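Local atomic coordinates of putative retaining b-glycosidase (Saccharophagus degradans, PDB entry 5A95), a protein that hydrolyses beta-glucans as a family 5 glycoside hydrolase, probably with retention and with activity on mixed-linkage (1,3-1,4) chains. Residues Leu139-Ile144 and Lys162-Phe167; Asp166-Ile171 and Asp214-Ser219; Tyr184-Glu189 and Thr207-Leu212; Ala203-Leu208 and Ala228-Ala233. The protein carries 1 engineered substitution. One frame throughout, in Å; residues are numbered along the deposited sequence.

Interaction 1: Leu139-Ile144 and Lys162-Phe167. With BGC (beta-D-glucopyranose), chain D.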
# COMPACT_ATOMS: atom_id res chain seq x y z
N LEU A 139 -3.53 6.06 24.55
CA LEU A 139 -3.06 5.06 23.63
C LEU A 139 -2.34 5.77 22.50
O LEU A 139 -2.92 6.63 21.82
CB LEU A 139 -4.21 4.22 23.08
CG LEU A 139 -5.04 3.48 24.13
CD1 LEU A 139 -6.11 2.62 23.48
CD2 LEU A 139 -4.18 2.66 25.09
N ASP A 140 -1.07 5.41 22.32
CA ASP A 140 -0.15 6.08 21.40
C ASP A 140 0.27 5.10 20.31
O ASP A 140 0.84 4.06 20.58
CB ASP A 140 1.03 6.58 22.24
CG ASP A 140 2.33 6.73 21.48
OD1 ASP A 140 2.35 7.06 20.29
OD2 ASP A 140 3.38 6.49 22.13
N TRP A 141 -0.09 5.42 19.07
CA TRP A 141 0.41 4.65 17.94
C TRP A 141 1.85 5.13 17.68
O TRP A 141 2.09 6.22 17.13
CB TRP A 141 -0.51 4.85 16.75
CG TRP A 141 -0.17 4.05 15.50
CD1 TRP A 141 0.08 4.57 14.26
CD2 TRP A 141 -0.08 2.63 15.37
NE1 TRP A 141 0.31 3.56 13.36
CE2 TRP A 141 0.21 2.36 14.01
CE3 TRP A 141 -0.24 1.54 16.24
CZ2 TRP A 141 0.33 1.06 13.51
CZ3 TRP A 141 -0.11 0.24 15.73
CH2 TRP A 141 0.19 0.01 14.40
N HIS A 142 2.78 4.34 18.16
CA HIS A 142 4.12 4.83 18.42
C HIS A 142 5.04 4.57 17.23
O HIS A 142 5.87 3.65 17.22
CB HIS A 142 4.67 4.23 19.71
CG HIS A 142 5.85 4.96 20.24
ND1 HIS A 142 5.73 6.05 21.07
CD2 HIS A 142 7.17 4.77 20.05
CE1 HIS A 142 6.93 6.48 21.38
NE2 HIS A 142 7.83 5.72 20.78
N SER A 143 4.90 5.43 16.24
CA SER A 143 5.77 5.46 15.10
C SER A 143 6.52 6.79 15.07
O SER A 143 6.18 7.76 15.76
CB SER A 143 4.96 5.22 13.82
OG SER A 143 5.79 5.22 12.67
N ILE A 144 7.59 6.82 14.28
CA ILE A 144 8.48 7.97 14.12
C ILE A 144 8.81 8.04 12.65
O ILE A 144 9.45 7.10 12.12
CB ILE A 144 9.79 7.83 14.94
CG1 ILE A 144 9.50 7.58 16.42
CG2 ILE A 144 10.63 9.09 14.75
CD1 ILE A 144 10.72 7.50 17.29
N LYS A 162 -2.78 2.14 5.65
CA LYS A 162 -3.77 1.11 5.86
C LYS A 162 -3.75 0.51 7.25
O LYS A 162 -4.78 0.37 7.90
CB LYS A 162 -3.62 0.00 4.81
CG LYS A 162 -4.60 -1.16 4.99
CD LYS A 162 -4.34 -2.29 3.99
CE LYS A 162 -5.28 -3.45 4.24
NZ LYS A 162 -5.14 -4.61 3.35
N GLU A 163 -2.55 0.19 7.72
CA GLU A 163 -2.38 -0.44 9.02
C GLU A 163 -2.70 0.55 10.13
O GLU A 163 -3.27 0.17 11.16
CB GLU A 163 -0.95 -0.97 9.19
CG GLU A 163 -0.66 -1.61 10.54
CD GLU A 163 0.77 -2.05 10.67
OE1 GLU A 163 1.65 -1.19 10.47
OE2 GLU A 163 1.02 -3.23 10.99
N THR A 164 -2.31 1.81 9.95
CA THR A 164 -2.63 2.86 10.93
C THR A 164 -4.12 3.09 11.07
O THR A 164 -4.67 3.11 12.18
CB THR A 164 -1.90 4.17 10.53
OG1 THR A 164 -0.47 3.93 10.57
CG2 THR A 164 -2.25 5.31 11.46
N ARG A 165 -4.79 3.22 9.94
CA ARG A 165 -6.25 3.34 9.93
C ARG A 165 -6.89 2.13 10.63
O ARG A 165 -7.83 2.27 11.40
CB ARG A 165 -6.78 3.40 8.50
CG ARG A 165 -6.55 4.68 7.75
CD ARG A 165 -7.28 4.60 6.42
NE ARG A 165 -6.96 5.69 5.54
CZ ARG A 165 -7.43 6.92 5.65
NH1 ARG A 165 -8.35 7.21 6.57
NH2 ARG A 165 -7.04 7.86 4.80
N ASP A 166 -6.41 0.93 10.30
CA ASP A 166 -6.99 -0.28 10.87
C ASP A 166 -6.79 -0.37 12.38
O ASP A 166 -7.69 -0.79 13.11
CB ASP A 166 -6.48 -1.52 10.16
CG ASP A 166 -6.94 -2.79 10.82
OD1 ASP A 166 -8.13 -3.13 10.64
OD2 ASP A 166 -6.17 -3.44 11.54
N PHE A 167 -5.60 0.02 12.84
CA PHE A 167 -5.37 0.13 14.27
C PHE A 167 -6.42 1.00 14.94
O PHE A 167 -7.08 0.59 15.89
CB PHE A 167 -3.94 0.61 14.56
CG PHE A 167 -3.67 0.92 16.00
CD1 PHE A 167 -3.39 -0.08 16.90
CD2 PHE A 167 -3.71 2.24 16.47
CE1 PHE A 167 -3.17 0.21 18.22
CE2 PHE A 167 -3.48 2.53 17.80
CZ PHE A 167 -3.20 1.51 18.67
C2 BGC D . 11.14 8.33 20.79
C3 BGC D . 11.32 7.26 21.86
C4 BGC D . 12.79 7.21 22.29
C5 BGC D . 13.24 8.59 22.74
C6 BGC D . 14.68 8.61 23.20
C1 BGC D . 11.85 9.65 21.10
O1 BGC D . 12.09 10.42 19.96
O2 BGC D . 9.70 8.54 20.54
O3 BGC D . 10.81 6.00 21.31
O4 BGC D . 13.11 6.28 23.34
O5 BGC D . 13.15 9.43 21.59
O6 BGC D . 14.99 10.00 23.38
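W141 lies against F167 in an offset stack, with the centroids of its six-membered ring and of the phenyl ring 4.3 Å apart. Its CE3 sits over the centre of the F167 ring, 3.5 Å from CG. F167 CB adds a CH-pi contact over the same indole face. At the indole edge, W141 NE1 donates to T164 OG1 at 2.9 Å. This bond is bent, at 140°, and the hydroxyl lies 27° out of the ring plane. E163 OE1 reaches the edge near W141 CZ2, and T159 and R112 hold that oxygen. W141 CG is anti to the backbone N (chi1 -177°), which carries the indole out to the helix. Replacing W141 by an alanine would probably leave F167 without its stacking partner and T164 without the indole donor. The next residue, H142, serves the sugar. Its NE2 donates almost straight to BGC O3 at 3.0 Å, while its ND1 is held by the syn lone pair of D140 OD2 at 2.6 Å. Strand 136-144 runs between its parallel neighbours 101-106 and 181-185. Segment 162-167 of helix 161-174 runs nearly antiparallel to strand residues 139-141, and F167 also reaches I106 and meets W111 edge-to-face.

Interaction 2: Asp166-Ile171 and Asp214-Ser219. With NA (sodium ion), chain L.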
# COMPACT_ATOMS: atom_id res chain seq x y z
N ASP A 166 -6.41 0.93 10.30
CA ASP A 166 -6.99 -0.28 10.87
C ASP A 166 -6.79 -0.37 12.38
O ASP A 166 -7.69 -0.79 13.11
CB ASP A 166 -6.48 -1.52 10.16
CG ASP A 166 -6.94 -2.79 10.82
OD1 ASP A 166 -8.13 -3.13 10.64
OD2 ASP A 166 -6.17 -3.44 11.54
N PHE A 167 -5.60 0.02 12.84
CA PHE A 167 -5.37 0.13 14.27
C PHE A 167 -6.42 1.00 14.94
O PHE A 167 -7.08 0.59 15.89
CB PHE A 167 -3.94 0.61 14.56
CG PHE A 167 -3.67 0.92 16.00
CD1 PHE A 167 -3.39 -0.08 16.90
CD2 PHE A 167 -3.71 2.24 16.47
CE1 PHE A 167 -3.17 0.21 18.22
CE2 PHE A 167 -3.48 2.53 17.80
CZ PHE A 167 -3.20 1.51 18.67
N TRP A 168 -6.60 2.20 14.40
CA TRP A 168 -7.54 3.12 15.02
C TRP A 168 -8.99 2.63 14.88
O TRP A 168 -9.80 2.82 15.80
CB TRP A 168 -7.34 4.55 14.53
CG TRP A 168 -6.09 5.15 15.09
CD1 TRP A 168 -4.98 5.57 14.40
CD2 TRP A 168 -5.77 5.32 16.49
NE1 TRP A 168 -4.03 6.00 15.27
CE2 TRP A 168 -4.48 5.87 16.57
CE3 TRP A 168 -6.47 5.05 17.68
CZ2 TRP A 168 -3.87 6.14 17.77
CZ3 TRP A 168 -5.85 5.31 18.87
CH2 TRP A 168 -4.57 5.86 18.90
N ARG A 169 -9.35 2.01 13.76
CA ARG A 169 -10.68 1.42 13.61
C ARG A 169 -10.93 0.38 14.70
O ARG A 169 -11.99 0.39 15.37
CB ARG A 169 -10.81 0.82 12.20
CG ARG A 169 -12.15 0.16 11.90
CD ARG A 169 -12.22 -1.31 12.37
NE ARG A 169 -13.46 -1.94 11.97
CZ ARG A 169 -13.69 -2.46 10.77
NH1 ARG A 169 -12.75 -2.46 9.86
NH2 ARG A 169 -14.86 -3.01 10.49
N ARG A 170 -9.97 -0.51 14.90
CA ARG A 170 -10.14 -1.59 15.86
C ARG A 170 -10.22 -1.07 17.29
O ARG A 170 -11.03 -1.54 18.10
CB ARG A 170 -8.99 -2.58 15.77
CG ARG A 170 -8.98 -3.47 14.55
CD ARG A 170 -7.67 -4.24 14.53
NE ARG A 170 -7.41 -5.10 13.38
CZ ARG A 170 -7.74 -6.38 13.31
NH1 ARG A 170 -8.41 -6.98 14.26
NH2 ARG A 170 -7.38 -7.08 12.26
N ILE A 171 -9.34 -0.14 17.62
CA ILE A 171 -9.29 0.45 18.94
C ILE A 171 -10.60 1.17 19.25
O ILE A 171 -11.16 1.03 20.34
CB ILE A 171 -8.08 1.41 19.05
CG1 ILE A 171 -6.73 0.67 19.04
CG2 ILE A 171 -8.21 2.34 20.24
CD1 ILE A 171 -6.42 -0.08 20.33
N ASP A 214 -11.91 11.58 11.40
CA ASP A 214 -13.27 11.29 10.91
C ASP A 214 -13.65 9.83 11.13
O ASP A 214 -14.78 9.55 11.50
CB ASP A 214 -13.40 11.70 9.45
CG ASP A 214 -13.44 13.20 9.25
OD1 ASP A 214 -13.70 13.92 10.23
OD2 ASP A 214 -13.21 13.67 8.11
N MET A 215 -12.73 8.90 10.86
CA MET A 215 -13.00 7.49 11.11
C MET A 215 -13.27 7.21 12.57
O MET A 215 -14.15 6.43 12.92
CB MET A 215 -11.80 6.59 10.74
CG MET A 215 -11.50 6.38 9.30
SD MET A 215 -9.96 5.43 9.18
CE MET A 215 -10.56 3.81 9.70
N ILE A 216 -12.46 7.82 13.43
CA ILE A 216 -12.58 7.64 14.87
C ILE A 216 -13.92 8.20 15.37
O ILE A 216 -14.69 7.51 16.07
CB ILE A 216 -11.39 8.27 15.58
CG1 ILE A 216 -10.11 7.46 15.29
CG2 ILE A 216 -11.62 8.37 17.08
CD1 ILE A 216 -8.84 8.18 15.67
N TYR A 217 -14.21 9.45 15.01
CA TYR A 217 -15.43 10.11 15.47
C TYR A 217 -16.69 9.43 14.98
O TYR A 217 -17.71 9.47 15.68
CB TYR A 217 -15.40 11.59 15.09
CG TYR A 217 -14.60 12.49 16.01
CD1 TYR A 217 -14.02 12.04 17.20
CD2 TYR A 217 -14.47 13.84 15.70
CE1 TYR A 217 -13.37 12.92 18.04
CE2 TYR A 217 -13.80 14.72 16.53
CZ TYR A 217 -13.25 14.24 17.70
OH TYR A 217 -12.63 15.12 18.57
N ALA A 218 -16.63 8.81 13.81
CA ALA A 218 -17.78 8.06 13.30
C ALA A 218 -18.12 6.88 14.20
O ALA A 218 -19.25 6.40 14.18
CB ALA A 218 -17.51 7.56 11.87
N SER A 219 -17.11 6.38 14.92
CA SER A 219 -17.23 5.20 15.78
C SER A 219 -17.39 5.56 17.27
O SER A 219 -18.12 4.86 17.97
CB SER A 219 -15.99 4.34 15.54
OG SER A 219 -15.97 3.19 16.35
NA NA L . -13.52 3.70 12.81
O HOH W 1 -14.27 1.76 14.60
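I216 and W168 make the apolar part of this helix-helix contact. I216 CD1 comes within 4.1 Å of W168 CB and is about as far from CG, so it meets the root of the indole. Beside them, M215 CE rests 3.9 Å from R169 CB, brought there by a bend at the end of the methionine chain (chi3 73°). The indole itself runs on past I216 toward the barrel, where W168 NE1 bonds to L186 O.

The polar part is indirect. One water donates to R169 O and to S219 OG, 2.8 Å from each, and so joins the two helices. The same water is a ligand of the sodium ion. M215 O and this water both stand 2.8 Å from the ion, and T196 O of the second subunit is a further ligand.

Charged groups on helix 161-174 pair within the helix and with the second subunit. R170 NE makes a salt bridge to D166 OD2 at 2.8 Å, one turn back, with the carboxylate oxygen in the guanidinium plane. The R169 chain bends at chi2 (-85°), and its NH1 bonds to Y152 O of the second subunit.

No direct hydrogen bond links the two segments. The sodium ligands named here are all uncharged oxygens. Because one ligand comes from the second subunit, the ion joins this helix pair to the oligomer interface.

Interaction 3: Tyr184-Glu189 and Thr207-Leu212. With BGC (beta-D-glucopyranose), chain D.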
# COMPACT_ATOMS: atom_id res chain seq x y z
N TYR A 184 -6.54 9.29 22.16
CA TYR A 184 -6.03 8.53 21.02
C TYR A 184 -4.98 9.39 20.33
O TYR A 184 -5.29 10.36 19.65
CB TYR A 184 -7.14 8.16 20.04
CG TYR A 184 -8.15 7.15 20.55
CD1 TYR A 184 -7.99 6.49 21.75
CD2 TYR A 184 -9.25 6.81 19.80
CE1 TYR A 184 -8.90 5.56 22.19
CE2 TYR A 184 -10.18 5.89 20.24
CZ TYR A 184 -10.01 5.28 21.46
OH TYR A 184 -10.89 4.35 21.97
N GLU A 185 -3.71 9.05 20.59
CA GLU A 185 -2.57 9.82 20.06
C GLU A 185 -2.18 9.20 18.72
O GLU A 185 -1.56 8.15 18.66
CB GLU A 185 -1.45 9.83 21.06
CG GLU A 185 -0.24 10.64 20.61
CD GLU A 185 0.76 10.86 21.74
OE1 GLU A 185 0.55 10.26 22.81
OE2 GLU A 185 1.75 11.60 21.53
N LEU A 186 -2.59 9.86 17.66
CA LEU A 186 -2.73 9.29 16.33
C LEU A 186 -1.42 8.80 15.71
O LEU A 186 -1.42 7.78 15.02
CB LEU A 186 -3.38 10.29 15.38
CG LEU A 186 -4.75 10.82 15.83
CD1 LEU A 186 -5.32 11.75 14.76
CD2 LEU A 186 -5.72 9.70 16.16
N PHE A 187 -0.33 9.54 15.95
CA PHE A 187 0.97 9.22 15.36
C PHE A 187 2.04 9.92 16.19
O PHE A 187 2.23 11.13 16.07
CB PHE A 187 1.04 9.65 13.90
CG PHE A 187 2.27 9.14 13.19
CD1 PHE A 187 3.48 9.80 13.31
CD2 PHE A 187 2.21 8.02 12.39
CE1 PHE A 187 4.61 9.32 12.66
CE2 PHE A 187 3.32 7.54 11.75
CZ PHE A 187 4.52 8.18 11.89
N ASN A 188 2.75 9.15 17.02
CA ASN A 188 3.69 9.66 18.01
C ASN A 188 4.54 10.85 17.54
O ASN A 188 4.45 11.97 18.06
CB ASN A 188 4.54 8.49 18.47
CG ASN A 188 5.76 8.87 19.28
OD1 ASN A 188 5.69 9.56 20.28
ND2 ASN A 188 6.91 8.36 18.84
N GLU A 189 5.44 10.62 16.58
CA GLU A 189 6.44 11.62 16.21
C GLU A 189 6.58 11.79 14.71
O GLU A 189 7.41 11.12 14.06
CB GLU A 189 7.80 11.33 16.86
CG GLU A 189 7.83 11.79 18.32
CD GLU A 189 9.13 11.57 19.03
OE1 GLU A 189 9.91 10.73 18.58
OE2 GLU A 189 9.33 12.21 20.08
N THR A 207 -4.50 17.08 6.55
CA THR A 207 -5.55 16.33 5.88
C THR A 207 -5.61 14.89 6.35
O THR A 207 -6.69 14.32 6.56
CB THR A 207 -5.40 16.46 4.35
OG1 THR A 207 -5.52 17.85 4.01
CG2 THR A 207 -6.46 15.67 3.58
N LEU A 208 -4.45 14.26 6.48
CA LEU A 208 -4.39 12.88 6.90
C LEU A 208 -4.88 12.71 8.36
O LEU A 208 -5.60 11.76 8.67
CB LEU A 208 -3.00 12.29 6.65
CG LEU A 208 -2.83 10.83 6.96
CD1 LEU A 208 -3.86 9.92 6.30
CD2 LEU A 208 -1.44 10.40 6.55
N ASN A 209 -4.47 13.63 9.23
CA ASN A 209 -5.00 13.59 10.58
C ASN A 209 -6.52 13.76 10.61
O ASN A 209 -7.20 13.05 11.38
CB ASN A 209 -4.34 14.62 11.50
CG ASN A 209 -3.01 14.16 12.02
OD1 ASN A 209 -2.90 13.62 13.10
ND2 ASN A 209 -1.98 14.30 11.20
N GLU A 210 -7.04 14.67 9.80
CA GLU A 210 -8.49 14.86 9.71
C GLU A 210 -9.19 13.58 9.23
O GLU A 210 -10.28 13.25 9.70
CB GLU A 210 -8.83 16.06 8.84
CG GLU A 210 -8.51 17.37 9.52
CD GLU A 210 -8.53 18.61 8.66
OE1 GLU A 210 -8.71 18.49 7.42
OE2 GLU A 210 -8.34 19.71 9.23
N SER A 211 -8.54 12.85 8.34
CA SER A 211 -9.10 11.60 7.86
C SER A 211 -9.16 10.55 8.96
O SER A 211 -10.16 9.85 9.12
CB SER A 211 -8.27 11.10 6.67
OG SER A 211 -8.82 9.94 6.08
N LEU A 212 -8.09 10.43 9.74
CA LEU A 212 -8.10 9.52 10.87
C LEU A 212 -9.18 9.94 11.90
O LEU A 212 -9.90 9.10 12.43
CB LEU A 212 -6.72 9.47 11.54
CG LEU A 212 -5.59 8.84 10.69
CD1 LEU A 212 -4.25 9.00 11.36
CD2 LEU A 212 -5.86 7.39 10.41
C2 BGC D . 11.14 8.33 20.79
C3 BGC D . 11.32 7.26 21.86
C4 BGC D . 12.79 7.21 22.29
C5 BGC D . 13.24 8.59 22.74
C6 BGC D . 14.68 8.61 23.20
C1 BGC D . 11.85 9.65 21.10
O1 BGC D . 12.09 10.42 19.96
O2 BGC D . 9.70 8.54 20.54
O3 BGC D . 10.81 6.00 21.31
O4 BGC D . 13.11 6.28 23.34
O5 BGC D . 13.15 9.43 21.59
O6 BGC D . 14.99 10.00 23.38
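L186 reaches across to N209 and L212 on the helix. Its CB is 4.1 Å from N209 OD1, at the margin of contact. CG stands anti to the carbonyl carbon (chi1 -57°), and the two methyls part beyond it. CD1 enters the helix surface, 3.5 Å from N209 OD1 and 4.2 Å from L212 CB. CD2 turns to I216, one turn further along the same helix. The N209 amide is turned so that its oxygen meets the methyl, while its ND2 bonds to W205 O. The contact across the segments is therefore van der Waals, without a hydrogen bond.

Further along the chain, N188 and E189 turn to the sugar. N188 ND2 donates straight to BGC O2 at 3.3 Å, and S143 O also takes a bond from this amide. BGC O1 donates to E189 OE1 at 2.6 Å, while E189 OE2 is bonded to H254 ND1. An alanine in place of E189 would probably leave the glucose O1 without its acceptor and H254 ND1 without its side-chain partner.

Strand 181-185 is the fourth of the (beta/alpha)8 barrel. An Asn-Glu pair just after this strand is the family 5 signature, whose glutamate is the usual acid/base. E189 at the glycan is consistent with that role.

Interaction 4: Ala203-Leu208 and Ala228-Ala233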
# COMPACT_ATOMS: atom_id res chain seq x y z
N ALA A 203 -0.10 20.86 4.98
CA ALA A 203 -1.42 20.60 4.45
C ALA A 203 -1.70 19.10 4.29
O ALA A 203 -2.78 18.62 4.61
CB ALA A 203 -1.63 21.35 3.13
N GLU A 204 -0.72 18.38 3.78
CA GLU A 204 -0.83 16.94 3.62
C GLU A 204 -1.04 16.23 4.96
O GLU A 204 -1.90 15.37 5.11
CB GLU A 204 0.43 16.44 2.93
CG GLU A 204 0.55 14.95 2.73
CD GLU A 204 1.80 14.60 1.96
OE1 GLU A 204 2.89 14.99 2.40
OE2 GLU A 204 1.68 13.85 0.95
N TRP A 205 -0.27 16.64 5.94
CA TRP A 205 -0.34 16.02 7.26
C TRP A 205 -1.64 16.34 7.98
O TRP A 205 -2.27 15.46 8.55
CB TRP A 205 0.91 16.39 8.08
CG TRP A 205 0.98 15.75 9.42
CD1 TRP A 205 1.17 16.39 10.61
CD2 TRP A 205 0.95 14.36 9.73
NE1 TRP A 205 1.20 15.49 11.64
CE2 TRP A 205 1.07 14.23 11.13
CE3 TRP A 205 0.76 13.20 8.98
CZ2 TRP A 205 1.01 13.01 11.77
CZ3 TRP A 205 0.68 12.00 9.62
CH2 TRP A 205 0.79 11.91 11.01
N LYS A 206 -2.04 17.60 7.93
CA LYS A 206 -3.33 18.05 8.46
C LYS A 206 -4.49 17.22 7.88
O LYS A 206 -5.33 16.72 8.60
CB LYS A 206 -3.50 19.53 8.14
CG LYS A 206 -4.89 20.13 8.39
CD LYS A 206 -4.93 21.56 7.87
CE LYS A 206 -6.26 22.26 8.08
NZ LYS A 206 -7.36 21.59 7.39
N THR A 207 -4.50 17.08 6.55
CA THR A 207 -5.55 16.33 5.88
C THR A 207 -5.61 14.89 6.35
O THR A 207 -6.69 14.32 6.56
CB THR A 207 -5.40 16.46 4.35
OG1 THR A 207 -5.52 17.85 4.01
CG2 THR A 207 -6.46 15.67 3.58
N LEU A 208 -4.45 14.26 6.48
CA LEU A 208 -4.39 12.88 6.90
C LEU A 208 -4.88 12.71 8.36
O LEU A 208 -5.60 11.76 8.67
CB LEU A 208 -3.00 12.29 6.65
CG LEU A 208 -2.83 10.83 6.96
CD1 LEU A 208 -3.86 9.92 6.30
CD2 LEU A 208 -1.44 10.40 6.55
N ALA A 228 -0.02 15.78 16.46
CA ALA A 228 1.35 16.26 16.58
C ALA A 228 1.82 16.96 15.30
O ALA A 228 1.37 16.66 14.19
CB ALA A 228 2.29 15.10 16.82
N GLY A 229 2.74 17.89 15.50
CA GLY A 229 3.45 18.54 14.42
C GLY A 229 4.80 17.90 14.12
O GLY A 229 5.17 16.84 14.62
N PHE A 230 5.53 18.57 13.24
CA PHE A 230 6.82 18.11 12.73
C PHE A 230 7.95 18.32 13.73
O PHE A 230 7.75 18.74 14.89
CB PHE A 230 7.13 18.77 11.38
CG PHE A 230 6.06 18.56 10.31
CD1 PHE A 230 5.40 17.36 10.18
CD2 PHE A 230 5.78 19.57 9.40
CE1 PHE A 230 4.46 17.16 9.18
CE2 PHE A 230 4.85 19.37 8.41
CZ PHE A 230 4.19 18.18 8.31
N ASN A 231 9.16 17.95 13.30
CA ASN A 231 10.34 17.96 14.15
C ASN A 231 10.14 17.09 15.38
O ASN A 231 10.47 17.48 16.50
CB ASN A 231 10.72 19.41 14.54
CG ASN A 231 12.10 19.51 15.17
OD1 ASN A 231 12.91 18.58 15.10
ND2 ASN A 231 12.34 20.60 15.88
N TRP A 232 9.66 15.88 15.15
CA TRP A 232 9.40 14.90 16.20
C TRP A 232 8.40 15.43 17.24
O TRP A 232 8.66 15.46 18.45
CB TRP A 232 10.69 14.45 16.89
CG TRP A 232 11.64 13.62 16.05
CD1 TRP A 232 11.76 12.26 16.11
CD2 TRP A 232 12.61 14.08 15.12
NE1 TRP A 232 12.76 11.84 15.26
CE2 TRP A 232 13.31 12.92 14.65
CE3 TRP A 232 13.00 15.33 14.66
CZ2 TRP A 232 14.33 13.00 13.70
CZ3 TRP A 232 14.01 15.39 13.71
CH2 TRP A 232 14.67 14.24 13.24
N ALA A 233 7.23 15.85 16.75
CA ALA A 233 6.15 16.34 17.60
C ALA A 233 6.61 17.52 18.44
O ALA A 233 6.28 17.64 19.59
CB ALA A 233 5.59 15.22 18.49
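W205 stands on a regular right-handed helical turn, and the A228 and F230 that it meets stand on a very different backbone. Residues 228-230 are extended. N231, W232 and A233 then have positive phi and psi, with phi near 58°, and form a short left-handed helical turn. A weak bond from A233 N to G229 O, 3.1 Å long, closes it. On the other segment, A203 O accepts from both T207 N and T207 OG1, which reach it from opposite faces of its carbonyl plane.

The indole of W205 makes the contact. Its chi1 of -177° sets the ring beside the carbonyl carbon and out toward A228. NE1 donates to A228 O at 2.8 Å, nearly straight at 162°, with the oxygen in the indole plane. The F230 ring is inclined to the indole. Its CE1 is 3.7 Å from W205 CD1, and its CZ is equally far from W205 CB.

Segment 203-208 lies in the first turns of helix 202-219, and 228-233 follows strand 224-227. P190 of strand 189-190 touches W205, A228 and F230 alike. The left-handed turn is tied to that strand through the backbone bond of W232 with P190, and A233 bonds to H254.

All four contacts are largely buried, but they differ in depth. Interactions 1 and 3 join the inner strands 136-144 and 181-185, neighbours in the sheet, to outer helices, and both reach the same glucose through hydrogen bonds. Across its segments interaction 1 has an aromatic stack and one hydrogen bond, interaction 3 only van der Waals contact. Interaction 2 lies further out, between helices 161-174 and 202-219, and its water and sodium fit a place beside the second subunit. W168 ties it back to L186 of interaction 3. Helix 202-219 serves interactions 2, 3 and 4 along its length. Interaction 4 uses its start, near the sugar side, where W232 packs against E189.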